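Local coordinates for protein putative aldehyde dehydrogenase AldY (Bacillus subtilis, PDB 4DNG) that probably oxidises aldehydes to carboxylates with NAD(+) as the electron acceptor and may help protect the cell against stress from ethanol and related compounds, at residues I168-S173 / W463-F468. Residues are numbered along the deposited sequence; the frame is centred on the assembly and turned at random.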
loop_
_atom_site.group_PDB
_atom_site.type_symbol
_atom_site.label_atom_id
_atom_site.label_comp_id
_atom_site.label_asym_id
_atom_site.label_seq_id
_atom_site.Cartn_x
_atom_site.Cartn_y
_atom_site.Cartn_z
ATOM N N ILE A 168 -13.216 12.783 -4.793
ATOM C CA ILE A 168 -13.861 14.070 -4.616
ATOM C C ILE A 168 -14.636 14.164 -3.284
ATOM O O ILE A 168 -14.607 15.197 -2.619
ATOM C CB ILE A 168 -14.743 14.406 -5.836
ATOM C CG1 ILE A 168 -13.835 14.762 -7.019
ATOM C CG2 ILE A 168 -15.739 15.518 -5.502
ATOM C CD1 ILE A 168 -14.513 14.653 -8.366
ATOM N N ALA A 169 -15.290 13.079 -2.887
ATOM C CA ALA A 169 -16.014 13.036 -1.622
ATOM C C ALA A 169 -15.124 13.378 -0.439
ATOM O O ALA A 169 -15.571 14.009 0.522
ATOM C CB ALA A 169 -16.616 11.661 -1.418
ATOM N N LEU A 170 -13.862 12.964 -0.514
ATOM C CA LEU A 170 -12.966 13.052 0.630
ATOM C C LEU A 170 -11.933 14.159 0.462
ATOM O O LEU A 170 -10.823 14.106 1.017
ATOM C CB LEU A 170 -12.334 11.678 0.897
ATOM C CG LEU A 170 -13.380 10.610 1.269
ATOM C CD1 LEU A 170 -12.867 9.202 1.042
ATOM C CD2 LEU A 170 -13.841 10.790 2.712
ATOM N N GLY A 171 -12.307 15.162 -0.322
ATOM C CA GLY A 171 -11.547 16.401 -0.416
ATOM C C GLY A 171 -10.314 16.337 -1.277
ATOM O O GLY A 171 -9.445 17.205 -1.186
ATOM N N ASN A 172 -10.217 15.312 -2.108
ATOM C CA ASN A 172 -9.096 15.224 -3.039
ATOM C C ASN A 172 -9.434 15.893 -4.364
ATOM O O ASN A 172 -10.581 16.255 -4.613
ATOM C CB ASN A 172 -8.709 13.765 -3.277
ATOM C CG ASN A 172 -8.450 13.022 -1.992
ATOM O OD1 ASN A 172 -7.445 13.277 -1.314
ATOM N ND2 ASN A 172 -9.359 12.093 -1.643
ATOM N N SER A 173 -8.418 16.070 -5.191
ATOM C CA SER A 173 -8.600 16.448 -6.580
ATOM C C SER A 173 -8.118 15.279 -7.422
ATOM O O SER A 173 -7.560 14.314 -6.884
ATOM C CB SER A 173 -7.779 17.679 -6.901
ATOM O OG SER A 173 -6.400 17.331 -6.945
ATOM N N TRP A 463 -13.271 0.572 3.866
ATOM C CA TRP A 463 -12.003 0.268 3.192
ATOM C C TRP A 463 -11.609 1.316 2.178
ATOM O O TRP A 463 -10.412 1.533 1.935
ATOM C CB TRP A 463 -11.996 -1.142 2.580
ATOM C CG TRP A 463 -13.240 -1.550 1.807
ATOM C CD1 TRP A 463 -14.466 -1.965 2.328
ATOM C CD2 TRP A 463 -13.404 -1.639 0.335
ATOM N NE1 TRP A 463 -15.349 -2.276 1.322
ATOM C CE2 TRP A 463 -14.782 -2.102 0.104
ATOM C CE3 TRP A 463 -12.586 -1.381 -0.769
ATOM C CZ2 TRP A 463 -15.293 -2.292 -1.180
ATOM C CZ3 TRP A 463 -13.115 -1.577 -2.058
ATOM C CH2 TRP A 463 -14.434 -2.021 -2.255
ATOM N N VAL A 464 -12.609 1.990 1.607
ATOM C CA VAL A 464 -12.390 3.022 0.592
ATOM C C VAL A 464 -11.977 4.359 1.205
ATOM O O VAL A 464 -11.092 5.043 0.686
ATOM C CB VAL A 464 -13.637 3.236 -0.285
ATOM C CG1 VAL A 464 -13.251 3.922 -1.582
ATOM C CG2 VAL A 464 -14.315 1.908 -0.588
ATOM N N VAL A 465 -12.626 4.728 2.304
ATOM C CA VAL A 465 -12.297 5.953 3.049
ATOM C C VAL A 465 -10.816 5.984 3.438
ATOM O O VAL A 465 -10.151 6.993 3.238
ATOM C CB VAL A 465 -13.245 6.146 4.273
ATOM C CG1 VAL A 465 -12.657 7.076 5.322
ATOM C CG2 VAL A 465 -14.603 6.668 3.817
ATOM N N GLU A 466 -10.297 4.872 3.957
ATOM C CA GLU A 466 -8.867 4.762 4.277
ATOM C C GLU A 466 -7.999 4.962 3.032
ATOM O O GLU A 466 -6.919 5.528 3.133
ATOM C CB GLU A 466 -8.507 3.407 4.918
ATOM C CG GLU A 466 -9.418 2.902 6.038
ATOM C CD GLU A 466 -9.418 3.774 7.292
ATOM O OE1 GLU A 466 -8.375 4.378 7.636
ATOM O OE2 GLU A 466 -10.479 3.843 7.950
ATOM N N GLU A 467 -8.473 4.505 1.867
ATOM C CA GLU A 467 -7.667 4.533 0.637
ATOM C C GLU A 467 -7.471 5.949 0.140
ATOM O O GLU A 467 -6.399 6.292 -0.347
ATOM C CB GLU A 467 -8.275 3.662 -0.478
ATOM C CG GLU A 467 -7.895 2.181 -0.455
ATOM C CD GLU A 467 -8.524 1.386 -1.609
ATOM O OE1 GLU A 467 -9.499 0.634 -1.369
ATOM O OE2 GLU A 467 -8.056 1.515 -2.764
ATOM N N PHE A 468 -8.494 6.779 0.304
ATOM C CA PHE A 468 -8.490 8.140 -0.245
ATOM C C PHE A 468 -8.282 9.204 0.818
ATOM O O PHE A 468 -8.363 10.402 0.537
ATOM C CB PHE A 468 -9.773 8.396 -1.056
ATOM C CG PHE A 468 -9.843 7.581 -2.318
ATOM C CD1 PHE A 468 -9.293 8.062 -3.503
ATOM C CD2 PHE A 468 -10.422 6.313 -2.310
ATOM C CE1 PHE A 468 -9.336 7.305 -4.667
ATOM C CE2 PHE A 468 -10.463 5.555 -3.463
ATOM C CZ PHE A 468 -9.917 6.049 -4.644
#
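The carboxamide of N172 reaches across to the backbone of F468, giving ND2 a hydrogen bond to F468 O of 2.9 Å with an N-H...O angle of 159°. The donor lies in the carbonyl plane, on a lone pair, and the oxygen sits close to the amide plane. With CG of N172 anti to its own carbonyl carbon (chi1 -53°), the amide is carried toward F468 O. ND2 also bonds to A167 O and OD1 to G145 N, which fixes the flip of the amide and satisfies its buried polar atoms. With an alanine here, F468 O, A167 O and G145 N would probably lose their side-chain mates, and the polar link across to helix 462-468 would go. Beside this link, L170 sets one branch tip, CD1, against F468 CB at 3.8 Å. The same CD1 comes over the helix backbone at V465 CA, 3.9 Å away. Beyond CB the side chain of F468 turns away from L170; it also touches P166 and A167. G171, at positive phi, is the C' residue of a Schellman motif ending helix 156-169, and this capped turn docks on short helix 462-468 in the NAD-dependent aldehyde dehydrogenase fold.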